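Local coordinates for cryptochrome DASH, chloroplastic/mitochondrial (Arabidopsis thaliana, PDB 2IJG), which repairs cyclobutane pyrimidine dimers in single-stranded DNA as a photolyase, carries FAD and a folate chromophore, and may also act as a photoreceptor, at residues Y332-S337 and D423-S428; F364-D369 and R404-D409; L408-G413 and N432-A437. All blocks are in the same frame, centred on the assembly; numbering follows the deposited sequence.

Interaction 1: Y332-S337 and D423-S428. With FAD (flavin-adenine dinucleotide), chain B.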
# COMPACT_ATOMS: atom_id res chain seq x y z
N TYR A 332 -2.06 -4.60 -12.42
CA TYR A 332 -2.09 -3.78 -13.62
C TYR A 332 -1.33 -2.47 -13.47
O TYR A 332 -0.60 -2.07 -14.37
CB TYR A 332 -3.53 -3.51 -14.04
CG TYR A 332 -3.64 -2.74 -15.33
CD1 TYR A 332 -4.23 -1.48 -15.36
CD2 TYR A 332 -3.14 -3.27 -16.53
CE1 TYR A 332 -4.32 -0.75 -16.55
CE2 TYR A 332 -3.23 -2.55 -17.73
CZ TYR A 332 -3.82 -1.29 -17.73
OH TYR A 332 -3.93 -0.58 -18.91
N PHE A 333 -1.51 -1.79 -12.34
CA PHE A 333 -0.81 -0.52 -12.15
C PHE A 333 0.69 -0.70 -11.96
O PHE A 333 1.47 0.16 -12.34
CB PHE A 333 -1.44 0.26 -10.98
CG PHE A 333 -2.73 0.94 -11.36
CD1 PHE A 333 -2.77 1.85 -12.41
CD2 PHE A 333 -3.92 0.64 -10.70
CE1 PHE A 333 -3.96 2.45 -12.80
CE2 PHE A 333 -5.12 1.24 -11.08
CZ PHE A 333 -5.14 2.15 -12.13
N ARG A 334 1.10 -1.82 -11.38
CA ARG A 334 2.52 -2.09 -11.20
C ARG A 334 3.17 -2.19 -12.58
O ARG A 334 4.19 -1.55 -12.85
CB ARG A 334 2.73 -3.42 -10.47
CG ARG A 334 2.85 -3.32 -8.97
CD ARG A 334 4.24 -2.84 -8.56
NE ARG A 334 4.39 -2.85 -7.11
CZ ARG A 334 5.47 -2.40 -6.46
NH1 ARG A 334 6.49 -1.90 -7.15
NH2 ARG A 334 5.51 -2.45 -5.14
N PHE A 335 2.57 -2.99 -13.45
CA PHE A 335 3.11 -3.16 -14.80
C PHE A 335 3.00 -1.87 -15.59
O PHE A 335 3.87 -1.54 -16.40
CB PHE A 335 2.38 -4.30 -15.52
CG PHE A 335 2.55 -5.64 -14.87
CD1 PHE A 335 3.82 -6.14 -14.62
CD2 PHE A 335 1.44 -6.39 -14.49
CE1 PHE A 335 4.00 -7.37 -14.00
CE2 PHE A 335 1.60 -7.63 -13.87
CZ PHE A 335 2.89 -8.12 -13.62
N LEU A 336 1.93 -1.13 -15.34
CA LEU A 336 1.69 0.13 -16.03
C LEU A 336 2.79 1.13 -15.67
O LEU A 336 3.21 1.94 -16.50
CB LEU A 336 0.30 0.66 -15.63
CG LEU A 336 -0.32 1.86 -16.34
CD1 LEU A 336 0.36 3.14 -15.87
CD2 LEU A 336 -0.23 1.69 -17.86
N SER A 337 3.27 1.07 -14.43
CA SER A 337 4.32 1.99 -14.00
C SER A 337 5.60 1.76 -14.80
O SER A 337 6.40 2.67 -14.98
CB SER A 337 4.60 1.84 -12.50
OG SER A 337 5.16 0.58 -12.21
N ASP A 423 -1.50 3.02 2.81
CA ASP A 423 -1.29 2.11 1.69
C ASP A 423 -0.68 2.78 0.46
O ASP A 423 -0.71 2.22 -0.64
CB ASP A 423 -2.62 1.44 1.30
CG ASP A 423 -3.68 2.43 0.82
OD1 ASP A 423 -3.33 3.44 0.17
OD2 ASP A 423 -4.87 2.19 1.08
N TYR A 424 -0.13 3.97 0.65
CA TYR A 424 0.47 4.67 -0.47
C TYR A 424 1.44 3.81 -1.28
O TYR A 424 2.37 3.22 -0.74
CB TYR A 424 1.22 5.93 -0.02
CG TYR A 424 2.08 6.47 -1.14
CD1 TYR A 424 3.47 6.40 -1.08
CD2 TYR A 424 1.49 6.99 -2.29
CE1 TYR A 424 4.26 6.84 -2.14
CE2 TYR A 424 2.26 7.42 -3.36
CZ TYR A 424 3.64 7.35 -3.28
OH TYR A 424 4.40 7.79 -4.34
N ASP A 425 1.20 3.78 -2.58
CA ASP A 425 2.04 3.05 -3.52
C ASP A 425 2.08 3.92 -4.77
O ASP A 425 1.05 4.25 -5.34
CB ASP A 425 1.42 1.70 -3.87
CG ASP A 425 2.21 0.99 -4.94
OD1 ASP A 425 3.27 0.41 -4.61
OD2 ASP A 425 1.78 1.02 -6.11
N PRO A 426 3.28 4.29 -5.22
CA PRO A 426 3.39 5.13 -6.42
C PRO A 426 2.60 4.63 -7.63
O PRO A 426 1.95 5.42 -8.31
CB PRO A 426 4.89 5.19 -6.67
CG PRO A 426 5.38 3.87 -6.12
CD PRO A 426 4.60 3.77 -4.83
N CYS A 427 2.66 3.33 -7.90
CA CYS A 427 1.96 2.75 -9.04
C CYS A 427 0.45 2.89 -8.92
O CYS A 427 -0.21 3.36 -9.83
CB CYS A 427 2.32 1.27 -9.19
SG CYS A 427 4.08 0.94 -9.09
N SER A 428 -0.09 2.45 -7.79
CA SER A 428 -1.53 2.52 -7.57
C SER A 428 -2.03 3.94 -7.44
O SER A 428 -3.05 4.30 -8.03
CB SER A 428 -1.93 1.73 -6.32
OG SER A 428 -1.70 0.35 -6.50
PA FAD B . -10.81 -4.17 -1.41
O1A FAD B . -11.03 -4.32 0.04
O2A FAD B . -11.32 -3.21 -2.39
O5B FAD B . -9.42 -4.85 -1.74
C5B FAD B . -8.90 -4.94 -3.04
C4B FAD B . -7.39 -4.93 -2.99
O4B FAD B . -6.99 -4.84 -4.38
C3B FAD B . -6.75 -3.71 -2.28
O3B FAD B . -6.30 -3.96 -0.96
C2B FAD B . -5.65 -3.29 -3.23
O2B FAD B . -4.36 -3.79 -2.97
C1B FAD B . -6.18 -3.68 -4.59
N9A FAD B . -6.99 -2.66 -5.30
C8A FAD B . -8.33 -2.40 -5.23
N7A FAD B . -8.74 -1.42 -6.00
C5A FAD B . -7.59 -0.99 -6.61
C6A FAD B . -7.35 0.05 -7.56
N6A FAD B . -8.34 0.82 -8.02
N1A FAD B . -6.07 0.23 -8.00
C2A FAD B . -5.09 -0.57 -7.51
N3A FAD B . -5.20 -1.57 -6.62
C4A FAD B . -6.52 -1.73 -6.20
N1 FAD B . -4.32 2.22 -3.23
C2 FAD B . -3.08 1.98 -2.78
O2 FAD B . -2.78 0.88 -2.23
N3 FAD B . -2.13 2.99 -2.86
C4 FAD B . -2.35 4.23 -3.47
O4 FAD B . -1.42 5.06 -3.47
C4X FAD B . -3.66 4.44 -4.04
N5 FAD B . -4.02 5.65 -4.70
C5X FAD B . -5.36 5.80 -5.16
C6 FAD B . -5.75 7.00 -5.83
C7 FAD B . -7.04 7.19 -6.32
C7M FAD B . -7.35 8.51 -7.02
C8 FAD B . -8.01 6.16 -6.16
C8M FAD B . -9.43 6.28 -6.69
C9 FAD B . -7.65 4.95 -5.48
C9A FAD B . -6.36 4.75 -4.97
N10 FAD B . -5.90 3.56 -4.27
C10 FAD B . -4.60 3.42 -3.86
C1' FAD B . -6.63 2.43 -3.80
C2' FAD B . -7.95 1.76 -3.91
O2' FAD B . -8.98 2.75 -3.74
C3' FAD B . -7.54 0.89 -2.72
O3' FAD B . -6.50 0.02 -3.21
C4' FAD B . -8.50 -0.06 -2.01
O4' FAD B . -9.56 0.78 -1.51
C5' FAD B . -7.59 -0.59 -0.90
O5' FAD B . -8.05 -1.54 0.09
P FAD B . -9.49 -2.04 0.32
O1P FAD B . -9.38 -2.92 1.43
O2P FAD B . -10.38 -0.87 0.46
O3P FAD B . -9.93 -2.85 -1.04
O HOH W 1 0.74 2.91 -12.42
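Cys427 points its side chain at the helix turn formed by Phe333 and Ser337, its CB lying 3.4 Å from Phe333 O. SG stands anti to its own carbonyl carbon (chi1 -48°), which carries the sulfur toward Ser337, where OG, a hydroxyl hydrogen-bonded to Thr146 OG1, approaches SG to 3.3 Å; the aliphatic CD of Arg334 packs against the same sulfur. Farther out, the guanidinium of Arg334 and the carboxylate of Asp425 meet with their planes 57° apart. Asp425 OD1 sits over one face of the guanidinium, 3.7 Å from NH2, so this long salt bridge is one of charge alone, and the stronger partner of Arg334 is Glu145. As the N-cap of helix 426-436, Asp425 accepts from Ser428 N through the anti lone pair of OD2, at 2.9 Å. Asp425 N donates to FAD O4 at 3.0 Å, and FAD N3 donates to Asp423 O, so the loop before the helix holds the pyrimidine edge of the flavin through backbone atoms, consistent with the FAD-binding role inferred for both aspartates. The Phe333 ring has adenine N1A at its edge, near its plane, with CE2 3.4 Å away. Exchanging Phe333 for an alanine would probably open a gap beside adenine N1A and remove the ring against which Asn432 and Tyr435 pack. A water donates to both Phe333 O and Cys427 O, bridging the two backbones. The contact thus joins helix 318-340 to the N-terminal turn of helix 426-436, with Thr146 from a loop touching both Arg334 and Cys427.

Interaction 2: F364-D369 and R404-D409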
# COMPACT_ATOMS: atom_id res chain seq x y z
N PHE A 364 -6.96 24.52 -2.75
CA PHE A 364 -6.40 23.23 -2.35
C PHE A 364 -6.47 23.03 -0.84
O PHE A 364 -6.73 21.92 -0.37
CB PHE A 364 -4.94 23.11 -2.79
CG PHE A 364 -4.28 21.86 -2.30
CD1 PHE A 364 -4.66 20.62 -2.80
CD2 PHE A 364 -3.34 21.91 -1.28
CE1 PHE A 364 -4.11 19.44 -2.29
CE2 PHE A 364 -2.79 20.74 -0.76
CZ PHE A 364 -3.18 19.50 -1.27
N GLU A 365 -6.23 24.09 -0.08
CA GLU A 365 -6.28 23.99 1.37
C GLU A 365 -7.66 23.63 1.90
O GLU A 365 -7.78 22.87 2.86
CB GLU A 365 -5.78 25.29 2.01
CG GLU A 365 -4.36 25.17 2.54
CD GLU A 365 -3.79 26.49 3.00
OE1 GLU A 365 -4.46 27.21 3.77
OE2 GLU A 365 -2.65 26.81 2.59
N SER A 366 -8.71 24.16 1.29
CA SER A 366 -10.07 23.85 1.73
C SER A 366 -10.37 22.37 1.44
O SER A 366 -11.12 21.74 2.19
CB SER A 366 -11.09 24.74 1.02
OG SER A 366 -11.13 24.50 -0.37
N TRP A 367 -9.80 21.84 0.37
CA TRP A 367 -9.99 20.44 0.00
C TRP A 367 -9.27 19.58 1.04
O TRP A 367 -9.86 18.71 1.67
CB TRP A 367 -9.40 20.16 -1.38
CG TRP A 367 -9.55 18.73 -1.86
CD1 TRP A 367 -10.68 18.14 -2.35
CD2 TRP A 367 -8.50 17.76 -1.97
NE1 TRP A 367 -10.40 16.86 -2.76
CE2 TRP A 367 -9.07 16.60 -2.54
CE3 TRP A 367 -7.14 17.75 -1.65
CZ2 TRP A 367 -8.33 15.44 -2.80
CZ3 TRP A 367 -6.40 16.60 -1.91
CH2 TRP A 367 -6.99 15.46 -2.48
N ARG A 368 -7.98 19.85 1.21
CA ARG A 368 -7.16 19.13 2.16
C ARG A 368 -7.68 19.22 3.60
O ARG A 368 -7.63 18.24 4.34
CB ARG A 368 -5.73 19.67 2.11
CG ARG A 368 -4.85 19.20 3.25
CD ARG A 368 -3.42 19.68 3.10
NE ARG A 368 -3.33 21.13 3.07
CZ ARG A 368 -2.18 21.80 3.04
NH1 ARG A 368 -1.03 21.13 3.03
NH2 ARG A 368 -2.18 23.13 3.00
N ASP A 369 -8.19 20.39 3.98
CA ASP A 369 -8.69 20.61 5.34
C ASP A 369 -10.15 20.23 5.57
O ASP A 369 -10.71 20.51 6.63
CB ASP A 369 -8.48 22.06 5.76
CG ASP A 369 -7.01 22.42 5.84
OD1 ASP A 369 -6.19 21.50 6.05
OD2 ASP A 369 -6.68 23.62 5.72
N ARG A 404 -12.30 18.21 -11.57
CA ARG A 404 -13.43 18.78 -12.30
C ARG A 404 -14.09 20.00 -11.66
O ARG A 404 -14.31 21.01 -12.32
CB ARG A 404 -14.50 17.71 -12.52
CG ARG A 404 -14.01 16.38 -13.08
CD ARG A 404 -13.23 16.55 -14.36
NE ARG A 404 -13.36 15.40 -15.27
CZ ARG A 404 -13.22 14.13 -14.90
NH1 ARG A 404 -12.95 13.83 -13.64
NH2 ARG A 404 -13.33 13.17 -15.80
N ASP A 405 -14.42 19.91 -10.38
CA ASP A 405 -15.09 21.01 -9.71
C ASP A 405 -14.18 22.16 -9.31
O ASP A 405 -14.52 23.32 -9.50
CB ASP A 405 -15.84 20.48 -8.48
CG ASP A 405 -16.84 19.40 -8.83
OD1 ASP A 405 -17.89 19.73 -9.44
OD2 ASP A 405 -16.59 18.22 -8.52
N MET A 406 -13.01 21.84 -8.76
CA MET A 406 -12.07 22.87 -8.33
C MET A 406 -11.06 23.23 -9.41
O MET A 406 -10.36 24.24 -9.29
CB MET A 406 -11.33 22.42 -7.07
CG MET A 406 -12.22 22.19 -5.87
SD MET A 406 -11.24 21.66 -4.44
CE MET A 406 -11.09 23.19 -3.56
N GLY A 407 -10.98 22.41 -10.45
CA GLY A 407 -10.04 22.67 -11.52
C GLY A 407 -8.59 22.80 -11.09
O GLY A 407 -7.84 23.58 -11.67
N LEU A 408 -8.19 22.05 -10.07
CA LEU A 408 -6.81 22.12 -9.60
C LEU A 408 -5.90 21.09 -10.26
O LEU A 408 -6.37 20.07 -10.76
CB LEU A 408 -6.76 21.91 -8.08
CG LEU A 408 -7.36 22.99 -7.19
CD1 LEU A 408 -7.36 22.50 -5.74
CD2 LEU A 408 -6.56 24.28 -7.30
N ASP A 409 -4.60 21.38 -10.26
CA ASP A 409 -3.56 20.51 -10.80
C ASP A 409 -3.73 19.18 -10.05
O ASP A 409 -3.53 19.13 -8.84
CB ASP A 409 -2.19 21.13 -10.47
CG ASP A 409 -1.01 20.35 -11.04
OD1 ASP A 409 -0.99 19.10 -10.95
OD2 ASP A 409 -0.08 21.00 -11.56
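The Trp367 indole meets the sulfur of Met406 obliquely, in a Met-aromatic contact: SD lies 4.8 Å from the centroid of the five-membered ring and 52° off its normal. The Phe364 ring, one turn earlier, has Leu408 CD1 at its edge and Arg368 CB over one face, and it also meets Phe88 with nearly parallel planes. The Arg368 guanidinium in turn receives Phe364 CE2 over one of its own faces and makes a cation-pi contact with Trp416. These groups belong to the all-helical FAD-binding domain of the photolyase family, where the contact packs helix 361-368 against the turn that leaves helix 392-405. No hydrogen bond crosses between the two segments, and apolar atoms carry the join. Both aromatic side chains leave the helix with CG anti to the backbone N. Phe364 offers its backbone and CB to Leu408, Leu408 CD1 lying 3.6 Å from Phe364 CA, while its ring leads away toward Met412 and Trp416 of helix 410-420. Trp367 sends its indole past the methionine to Phe401, Leu402 and Phe417, and its NE1 makes a weak hydrogen bond to Val398 O. Between Met406 and Leu408 the chain turns at Gly407, whose positive phi marks the departure from helical geometry, and the two flanking side chains both point at helix 361-368. Met406 is extended as far as SD and bends at its last torsion (chi3 99°). Its methyl therefore ends beside Ser366, whose hydroxyl is hydrogen-bonded to Leu363 O within its own helix, with CE 3.4 Å from Ser366 OG.

Interaction 3: L408-G413 and N432-A437. With FAD (flavin-adenine dinucleotide), chain B.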
# COMPACT_ATOMS: atom_id res chain seq x y z
N LEU A 408 -8.19 22.05 -10.07
CA LEU A 408 -6.81 22.12 -9.60
C LEU A 408 -5.90 21.09 -10.26
O LEU A 408 -6.37 20.07 -10.76
CB LEU A 408 -6.76 21.91 -8.08
CG LEU A 408 -7.36 22.99 -7.19
CD1 LEU A 408 -7.36 22.50 -5.74
CD2 LEU A 408 -6.56 24.28 -7.30
N ASP A 409 -4.60 21.38 -10.26
CA ASP A 409 -3.56 20.51 -10.80
C ASP A 409 -3.73 19.18 -10.05
O ASP A 409 -3.53 19.13 -8.84
CB ASP A 409 -2.19 21.13 -10.47
CG ASP A 409 -1.01 20.35 -11.04
OD1 ASP A 409 -0.99 19.10 -10.95
OD2 ASP A 409 -0.08 21.00 -11.56
N TRP A 410 -4.10 18.11 -10.76
CA TRP A 410 -4.33 16.82 -10.12
C TRP A 410 -3.17 16.30 -9.26
O TRP A 410 -3.38 15.52 -8.33
CB TRP A 410 -4.70 15.74 -11.15
CG TRP A 410 -3.60 15.32 -12.09
CD1 TRP A 410 -3.33 15.83 -13.32
CD2 TRP A 410 -2.62 14.29 -11.86
NE1 TRP A 410 -2.25 15.18 -13.88
CE2 TRP A 410 -1.80 14.23 -13.00
CE3 TRP A 410 -2.37 13.41 -10.79
CZ2 TRP A 410 -0.73 13.32 -13.11
CZ3 TRP A 410 -1.31 12.51 -10.90
CH2 TRP A 410 -0.50 12.48 -12.05
N ARG A 411 -1.95 16.74 -9.56
CA ARG A 411 -0.79 16.30 -8.79
C ARG A 411 -0.81 16.81 -7.35
O ARG A 411 -0.17 16.22 -6.48
CB ARG A 411 0.50 16.74 -9.49
CG ARG A 411 0.65 16.13 -10.89
CD ARG A 411 1.82 16.74 -11.63
NE ARG A 411 1.66 18.18 -11.77
CZ ARG A 411 2.62 19.01 -12.16
NH1 ARG A 411 3.83 18.53 -12.44
NH2 ARG A 411 2.38 20.31 -12.25
N MET A 412 -1.54 17.89 -7.10
CA MET A 412 -1.65 18.41 -5.74
C MET A 412 -2.42 17.39 -4.92
O MET A 412 -2.10 17.13 -3.76
CB MET A 412 -2.38 19.76 -5.72
CG MET A 412 -1.60 20.91 -6.34
SD MET A 412 -2.55 22.46 -6.36
CE MET A 412 -2.09 23.16 -4.78
N GLY A 413 -3.45 16.82 -5.53
CA GLY A 413 -4.25 15.83 -4.84
C GLY A 413 -3.47 14.54 -4.67
O GLY A 413 -3.53 13.90 -3.62
N ASN A 432 -4.15 5.48 -10.47
CA ASN A 432 -5.56 5.80 -10.32
C ASN A 432 -5.85 7.30 -10.50
O ASN A 432 -6.87 7.67 -11.07
CB ASN A 432 -6.06 5.32 -8.95
CG ASN A 432 -6.34 3.83 -8.92
OD1 ASN A 432 -7.31 3.36 -9.53
ND2 ASN A 432 -5.50 3.07 -8.22
N TRP A 433 -4.95 8.16 -10.01
CA TRP A 433 -5.16 9.60 -10.18
C TRP A 433 -5.17 9.93 -11.67
O TRP A 433 -5.95 10.77 -12.14
CB TRP A 433 -4.05 10.38 -9.48
CG TRP A 433 -4.41 10.75 -8.08
CD1 TRP A 433 -4.07 10.07 -6.94
CD2 TRP A 433 -5.23 11.85 -7.66
NE1 TRP A 433 -4.63 10.69 -5.83
CE2 TRP A 433 -5.35 11.78 -6.26
CE3 TRP A 433 -5.88 12.89 -8.35
CZ2 TRP A 433 -6.09 12.71 -5.52
CZ3 TRP A 433 -6.62 13.82 -7.62
CH2 TRP A 433 -6.71 13.72 -6.21
N THR A 434 -4.29 9.26 -12.41
CA THR A 434 -4.18 9.43 -13.84
C THR A 434 -5.51 9.07 -14.50
O THR A 434 -6.00 9.79 -15.37
CB THR A 434 -3.03 8.54 -14.38
OG1 THR A 434 -1.83 9.32 -14.45
CG2 THR A 434 -3.36 7.96 -15.72
N TYR A 435 -6.10 7.96 -14.06
CA TYR A 435 -7.38 7.53 -14.59
C TYR A 435 -8.45 8.57 -14.30
O TYR A 435 -9.10 9.08 -15.21
CB TYR A 435 -7.79 6.20 -13.95
CG TYR A 435 -7.50 4.97 -14.79
CD1 TYR A 435 -8.53 4.17 -15.27
CD2 TYR A 435 -6.19 4.60 -15.09
CE1 TYR A 435 -8.28 3.03 -16.03
CE2 TYR A 435 -5.92 3.46 -15.85
CZ TYR A 435 -6.97 2.68 -16.32
OH TYR A 435 -6.71 1.55 -17.06
N GLY A 436 -8.63 8.89 -13.01
CA GLY A 436 -9.62 9.86 -12.60
C GLY A 436 -9.46 11.24 -13.20
O GLY A 436 -10.46 11.90 -13.51
N ALA A 437 -8.22 11.70 -13.35
CA ALA A 437 -7.98 13.03 -13.90
C ALA A 437 -8.11 13.04 -15.42
O ALA A 437 -7.97 14.08 -16.06
CB ALA A 437 -6.59 13.52 -13.49
PA FAD B . -10.81 -4.17 -1.41
O1A FAD B . -11.03 -4.32 0.04
O2A FAD B . -11.32 -3.21 -2.39
O5B FAD B . -9.42 -4.85 -1.74
C5B FAD B . -8.90 -4.94 -3.04
C4B FAD B . -7.39 -4.93 -2.99
O4B FAD B . -6.99 -4.84 -4.38
C3B FAD B . -6.75 -3.71 -2.28
O3B FAD B . -6.30 -3.96 -0.96
C2B FAD B . -5.65 -3.29 -3.23
O2B FAD B . -4.36 -3.79 -2.97
C1B FAD B . -6.18 -3.68 -4.59
N9A FAD B . -6.99 -2.66 -5.30
C8A FAD B . -8.33 -2.40 -5.23
N7A FAD B . -8.74 -1.42 -6.00
C5A FAD B . -7.59 -0.99 -6.61
C6A FAD B . -7.35 0.05 -7.56
N6A FAD B . -8.34 0.82 -8.02
N1A FAD B . -6.07 0.23 -8.00
C2A FAD B . -5.09 -0.57 -7.51
N3A FAD B . -5.20 -1.57 -6.62
C4A FAD B . -6.52 -1.73 -6.20
N1 FAD B . -4.32 2.22 -3.23
C2 FAD B . -3.08 1.98 -2.78
O2 FAD B . -2.78 0.88 -2.23
N3 FAD B . -2.13 2.99 -2.86
C4 FAD B . -2.35 4.23 -3.47
O4 FAD B . -1.42 5.06 -3.47
C4X FAD B . -3.66 4.44 -4.04
N5 FAD B . -4.02 5.65 -4.70
C5X FAD B . -5.36 5.80 -5.16
C6 FAD B . -5.75 7.00 -5.83
C7 FAD B . -7.04 7.19 -6.32
C7M FAD B . -7.35 8.51 -7.02
C8 FAD B . -8.01 6.16 -6.16
C8M FAD B . -9.43 6.28 -6.69
C9 FAD B . -7.65 4.95 -5.48
C9A FAD B . -6.36 4.75 -4.97
N10 FAD B . -5.90 3.56 -4.27
C10 FAD B . -4.60 3.42 -3.86
C1' FAD B . -6.63 2.43 -3.80
C2' FAD B . -7.95 1.76 -3.91
O2' FAD B . -8.98 2.75 -3.74
C3' FAD B . -7.54 0.89 -2.72
O3' FAD B . -6.50 0.02 -3.21
C4' FAD B . -8.50 -0.06 -2.01
O4' FAD B . -9.56 0.78 -1.51
C5' FAD B . -7.59 -0.59 -0.90
O5' FAD B . -8.05 -1.54 0.09
P FAD B . -9.49 -2.04 0.32
O1P FAD B . -9.38 -2.92 1.43
O2P FAD B . -10.38 -0.87 0.46
O3P FAD B . -9.93 -2.85 -1.04
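Trp410 holds CG between its backbone N and carbonyl carbon (chi1 70°), which lays the indole alongside helix 426-436; it and Trp433 slide past each other in opposite directions. The six-membered ring of Trp410 meets the base of Trp433, Trp410 CE3 lying 3.7 Å from Trp433 CB, while the methyl of Ala437 makes an off-centre CH-pi contact with the five-membered ring, 4.2 Å from its centroid. The other indole is sandwiched. Over one face of Trp433 lie Trp410 O and Gly413, whose carbonyl carbon is 3.3 Å from CZ2; any CB at Gly413 would collide with this ring. Over the opposite face sits flavin C7M, 3.6 Å from Trp433 CD1. Asp409 is the N-cap of helix 410-420: its OD1 accepts from both Arg411 N and NE, and OD2 from NH2. Asn432 packs CB 3.4 Å from flavin C7 and pairs with the adenine, ND2 donating to FAD N1A at 2.9 Å and FAD N6A to OD1; one helix thus meets both ends of the folded-back, U-shaped FAD of the photolyase/cryptochrome family. No hydrogen bond joins the segments; apolar side chains and backbone atoms over the indole do, whereas the adenine pairing and the ND2 bond to Ser428 O would hold the Asn432 amide in one orientation.

From the N terminus, helix 318-340 supplies the first partner, 332-337, and interaction 1 closes a long loop when the chain returns at 423-428. Within that loop lies the whole of interaction 2, a shorter closure of 364-369 onto 404-409. Interaction 3 starts on the residues where interaction 2 ends, sharing Leu408 and Asp409, and closes at 432-437; it therefore crosses interaction 1. Interactions 1 and 3 both use helix 426-436 and touch FAD, meeting where Phe333 packs on Asn432 and Tyr435. Interaction 2 reaches interaction 3 through Trp367, against Gly413 and Trp433, linking helix 361-368 to helices 410-420 and 426-436, the latter in contact with FAD.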